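Local coordinates for protein intracellular protease/amidase (Salmonella enterica subsp. enterica serovar Typhimurium, PDB 4K2H) that belongs to the DJ-1/PfpI family, binds zinc, and may have peptidase activity, although its function has not been established, at residues L113-C126 with E136-L150. The protein carries 1 engineered substitution. Numbering follows the deposited sequence.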
# COMPACT_ATOMS: atom_id res chain seq x y z
N LEU A 113 -5.02 -17.10 -13.70
CA LEU A 113 -4.53 -18.47 -13.85
C LEU A 113 -5.69 -19.44 -14.07
O LEU A 113 -5.67 -20.22 -15.02
CB LEU A 113 -3.71 -18.88 -12.64
CG LEU A 113 -2.61 -17.90 -12.26
CD1 LEU A 113 -1.76 -18.44 -11.13
CD2 LEU A 113 -1.76 -17.57 -13.47
N GLY A 114 -6.70 -19.38 -13.20
CA GLY A 114 -7.82 -20.32 -13.26
C GLY A 114 -8.65 -20.15 -14.53
O GLY A 114 -8.96 -21.12 -15.22
N ALA A 115 -8.98 -18.91 -14.85
CA ALA A 115 -9.73 -18.60 -16.08
C ALA A 115 -9.00 -19.02 -17.37
O ALA A 115 -9.57 -18.88 -18.44
CB ALA A 115 -10.08 -17.12 -16.13
N HIS A 116 -7.76 -19.48 -17.27
CA HIS A 116 -7.02 -19.96 -18.43
C HIS A 116 -6.59 -21.40 -18.30
O HIS A 116 -5.89 -21.92 -19.17
CB HIS A 116 -5.80 -19.08 -18.65
CG HIS A 116 -6.12 -17.85 -19.42
ND1 HIS A 116 -6.72 -17.90 -20.65
CD2 HIS A 116 -5.96 -16.54 -19.12
CE1 HIS A 116 -6.91 -16.67 -21.09
NE2 HIS A 116 -6.46 -15.82 -20.19
N GLY A 117 -7.01 -22.04 -17.21
CA GLY A 117 -6.68 -23.44 -16.96
C GLY A 117 -5.23 -23.65 -16.61
O GLY A 117 -4.68 -24.69 -16.94
N LEU A 118 -4.59 -22.68 -15.94
CA LEU A 118 -3.15 -22.73 -15.72
C LEU A 118 -2.80 -23.01 -14.26
O LEU A 118 -1.64 -22.87 -13.87
CB LEU A 118 -2.48 -21.41 -16.14
CG LEU A 118 -2.72 -20.90 -17.58
CD1 LEU A 118 -2.01 -19.57 -17.81
CD2 LEU A 118 -2.24 -21.91 -18.60
N LEU A 119 -3.78 -23.43 -13.47
CA LEU A 119 -3.52 -23.73 -12.05
C LEU A 119 -2.86 -25.09 -11.87
O LEU A 119 -2.14 -25.29 -10.89
CB LEU A 119 -4.78 -23.60 -11.21
CG LEU A 119 -5.10 -22.12 -10.93
CD1 LEU A 119 -6.48 -21.96 -10.32
CD2 LEU A 119 -4.03 -21.46 -10.06
N LYS A 120 -3.06 -25.99 -12.84
CA LYS A 120 -2.38 -27.30 -12.89
C LYS A 120 -2.77 -28.16 -11.71
O LYS A 120 -1.93 -28.84 -11.14
CB LYS A 120 -0.85 -27.16 -12.94
CG LYS A 120 -0.32 -26.71 -14.29
CD LYS A 120 1.20 -26.69 -14.35
CE LYS A 120 1.75 -25.52 -13.56
NZ LYS A 120 3.22 -25.62 -13.35
N GLY A 121 -4.04 -28.10 -11.34
CA GLY A 121 -4.54 -28.81 -10.17
C GLY A 121 -4.05 -28.25 -8.83
O GLY A 121 -4.35 -28.82 -7.80
N ARG A 122 -3.32 -27.14 -8.82
CA ARG A 122 -2.68 -26.74 -7.57
C ARG A 122 -3.63 -26.12 -6.57
O ARG A 122 -4.71 -25.63 -6.94
CB ARG A 122 -1.49 -25.82 -7.81
CG ARG A 122 -0.26 -26.55 -8.33
CD ARG A 122 0.78 -25.56 -8.79
NE ARG A 122 0.27 -24.74 -9.91
CZ ARG A 122 1.02 -23.96 -10.68
NH1 ARG A 122 2.33 -23.88 -10.48
NH2 ARG A 122 0.47 -23.28 -11.66
N ARG A 123 -3.24 -26.19 -5.30
CA ARG A 123 -3.96 -25.52 -4.22
C ARG A 123 -3.69 -24.01 -4.29
O ARG A 123 -2.57 -23.60 -4.53
CB ARG A 123 -3.55 -26.07 -2.86
CG ARG A 123 -4.05 -27.50 -2.62
CD ARG A 123 -3.54 -28.04 -1.30
NE ARG A 123 -2.09 -28.21 -1.36
CZ ARG A 123 -1.19 -27.45 -0.73
NH1 ARG A 123 0.11 -27.71 -0.90
NH2 ARG A 123 -1.56 -26.44 0.06
N TYR A 124 -4.74 -23.21 -4.07
CA TYR A 124 -4.66 -21.77 -4.23
C TYR A 124 -5.81 -21.15 -3.45
O TYR A 124 -6.77 -21.84 -3.07
CB TYR A 124 -4.78 -21.39 -5.73
CG TYR A 124 -6.20 -21.50 -6.23
CD1 TYR A 124 -7.02 -20.37 -6.24
CD2 TYR A 124 -6.75 -22.74 -6.60
CE1 TYR A 124 -8.34 -20.44 -6.64
CE2 TYR A 124 -8.07 -22.83 -7.01
CZ TYR A 124 -8.87 -21.67 -7.03
OH TYR A 124 -10.19 -21.68 -7.44
N VAL A 125 -5.69 -19.85 -3.20
CA VAL A 125 -6.76 -19.04 -2.64
C VAL A 125 -6.96 -17.82 -3.53
O VAL A 125 -6.08 -17.42 -4.28
CB VAL A 125 -6.46 -18.60 -1.19
CG1 VAL A 125 -5.31 -17.61 -1.11
CG2 VAL A 125 -7.71 -18.03 -0.52
N CYS A 126 -8.14 -17.25 -3.44
CA CYS A 126 -8.45 -16.05 -4.15
C CYS A 126 -9.52 -15.35 -3.32
O CYS A 126 -9.95 -15.87 -2.28
CB CYS A 126 -8.97 -16.40 -5.54
SG CYS A 126 -10.51 -17.32 -5.51
N GLU A 136 -10.45 -26.05 -12.61
CA GLU A 136 -9.35 -27.04 -12.39
C GLU A 136 -8.28 -26.68 -11.34
O GLU A 136 -7.12 -27.08 -11.47
CB GLU A 136 -8.69 -27.41 -13.74
CG GLU A 136 -8.23 -26.23 -14.60
CD GLU A 136 -6.97 -25.53 -14.08
OE1 GLU A 136 -5.92 -26.21 -13.92
OE2 GLU A 136 -7.03 -24.29 -13.85
N GLY A 137 -8.64 -25.98 -10.29
CA GLY A 137 -7.70 -25.79 -9.18
C GLY A 137 -8.32 -26.38 -7.94
O GLY A 137 -9.47 -26.84 -7.99
N VAL A 138 -7.58 -26.37 -6.84
CA VAL A 138 -8.16 -26.72 -5.53
C VAL A 138 -8.17 -25.52 -4.58
O VAL A 138 -7.16 -25.19 -3.96
CB VAL A 138 -7.41 -27.89 -4.85
CG1 VAL A 138 -8.04 -28.18 -3.49
CG2 VAL A 138 -7.44 -29.13 -5.73
N TYR A 139 -9.34 -24.90 -4.43
CA TYR A 139 -9.49 -23.75 -3.54
C TYR A 139 -9.28 -24.14 -2.09
O TYR A 139 -9.92 -25.07 -1.60
CB TYR A 139 -10.89 -23.16 -3.70
CG TYR A 139 -11.18 -22.05 -2.71
CD1 TYR A 139 -10.73 -20.75 -2.95
CD2 TYR A 139 -11.91 -22.29 -1.58
CE1 TYR A 139 -11.01 -19.72 -2.06
CE2 TYR A 139 -12.19 -21.29 -0.67
CZ TYR A 139 -11.74 -20.00 -0.92
OH TYR A 139 -12.02 -19.01 -0.01
N VAL A 140 -8.38 -23.43 -1.40
CA VAL A 140 -8.21 -23.55 0.05
C VAL A 140 -8.48 -22.17 0.64
O VAL A 140 -7.98 -21.15 0.12
CB VAL A 140 -6.79 -23.98 0.45
CG1 VAL A 140 -6.68 -24.21 1.96
CG2 VAL A 140 -6.40 -25.26 -0.28
N ASP A 141 -9.28 -22.12 1.70
CA ASP A 141 -9.56 -20.85 2.37
C ASP A 141 -8.53 -20.60 3.44
O ASP A 141 -8.74 -20.95 4.59
CB ASP A 141 -10.97 -20.78 2.96
CG ASP A 141 -11.29 -19.41 3.56
OD1 ASP A 141 -10.42 -18.48 3.53
OD2 ASP A 141 -12.41 -19.23 4.06
N ALA A 142 -7.41 -20.00 3.06
CA ALA A 142 -6.39 -19.55 4.00
C ALA A 142 -5.83 -18.20 3.55
O ALA A 142 -5.90 -17.87 2.37
CB ALA A 142 -5.28 -20.58 4.10
N PRO A 143 -5.26 -17.42 4.49
CA PRO A 143 -4.64 -16.14 4.16
C PRO A 143 -3.64 -16.23 3.02
O PRO A 143 -3.66 -15.40 2.10
CB PRO A 143 -3.94 -15.75 5.48
CG PRO A 143 -4.81 -16.35 6.54
CD PRO A 143 -5.30 -17.65 5.95
N VAL A 144 -2.76 -17.23 3.11
CA VAL A 144 -1.73 -17.49 2.16
C VAL A 144 -1.66 -19.00 1.96
O VAL A 144 -1.59 -19.76 2.92
CB VAL A 144 -0.37 -16.96 2.66
CG1 VAL A 144 0.73 -17.26 1.66
CG2 VAL A 144 -0.44 -15.45 2.89
N VAL A 145 -1.66 -19.43 0.71
CA VAL A 145 -1.56 -20.83 0.34
C VAL A 145 -0.30 -21.00 -0.46
O VAL A 145 -0.02 -20.17 -1.35
CB VAL A 145 -2.74 -21.23 -0.54
CG1 VAL A 145 -2.59 -22.65 -1.07
CG2 VAL A 145 -4.02 -21.07 0.25
N GLU A 146 0.48 -22.04 -0.15
CA GLU A 146 1.66 -22.40 -0.94
C GLU A 146 1.57 -23.80 -1.48
O GLU A 146 1.28 -24.76 -0.73
CB GLU A 146 2.91 -22.37 -0.09
CG GLU A 146 3.21 -21.04 0.52
CD GLU A 146 4.45 -21.10 1.38
OE1 GLU A 146 5.53 -21.40 0.83
OE2 GLU A 146 4.32 -20.85 2.59
N ASP A 147 1.85 -23.95 -2.77
CA ASP A 147 1.85 -25.27 -3.37
C ASP A 147 2.85 -25.27 -4.49
O ASP A 147 2.55 -24.74 -5.56
CB ASP A 147 0.45 -25.64 -3.88
CG ASP A 147 0.39 -27.05 -4.48
OD1 ASP A 147 1.43 -27.71 -4.61
OD2 ASP A 147 -0.71 -27.47 -4.84
N GLY A 148 4.03 -25.85 -4.24
CA GLY A 148 5.13 -25.82 -5.19
C GLY A 148 5.59 -24.39 -5.40
O GLY A 148 5.88 -23.69 -4.45
N ASN A 149 5.63 -23.94 -6.65
CA ASN A 149 6.08 -22.59 -6.96
C ASN A 149 4.90 -21.56 -7.06
O ASN A 149 5.07 -20.44 -7.54
CB ASN A 149 6.91 -22.61 -8.25
CG ASN A 149 6.11 -23.09 -9.46
OD1 ASN A 149 5.33 -24.04 -9.36
ND2 ASN A 149 6.29 -22.41 -10.61
N LEU A 150 3.72 -21.96 -6.60
CA LEU A 150 2.54 -21.10 -6.59
C LEU A 150 2.29 -20.65 -5.17
O LEU A 150 2.04 -21.50 -4.28
CB LEU A 150 1.34 -21.88 -7.11
CG LEU A 150 0.06 -21.07 -7.27
CD1 LEU A 150 0.16 -19.94 -8.31
CD2 LEU A 150 -1.03 -22.05 -7.62
O HOH W 1 -1.22 -21.04 -4.09
O HOH W 2 -11.23 -24.05 -7.83
O HOH W 3 -12.04 -16.50 -1.20
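Tyr124 lays one face of its ring over the backbone of Tyr139: Tyr139 CA stands 4.2 Å from the ring centroid and 26° off the normal, a CH-pi contact. With chi1 at 76°, CG sits between the backbone N and carbonyl carbon, and the ring turns along the neighbouring strand with Gly137 C and Val138 N at its edge. The backbones carrying these residues pair as parallel strands. Val138 N gives a nearly straight bond to Arg122 O, 3.0 Å long with 178° at the hydrogen, Tyr124 N returns one to Val138 O, and Val140 N reaches Tyr124 O at 2.8 Å. This two-stranded ladder, 123-124 with 138-139, is separate from the central parallel sheet of this DJ-1/PfpI-family protein. From the hairpin formed by strands 144-147 and 150-153, Asp147 OD2 accepts Arg123 N at 2.9 Å through its anti lone pair; its salt bridge to Arg123 NE is long, with the oxygen well out of the guanidinium plane. Leu150 CB and CD2 lie over one face of the Arg122 guanidinium, whose NE donates to Leu119 O (2.7 Å) and whose NH2 pairs with Asp96. Glu136, bent at its second side-chain torsion, offers OE1 to Lys120 N and OE2 to Leu119 N, both weak bonds.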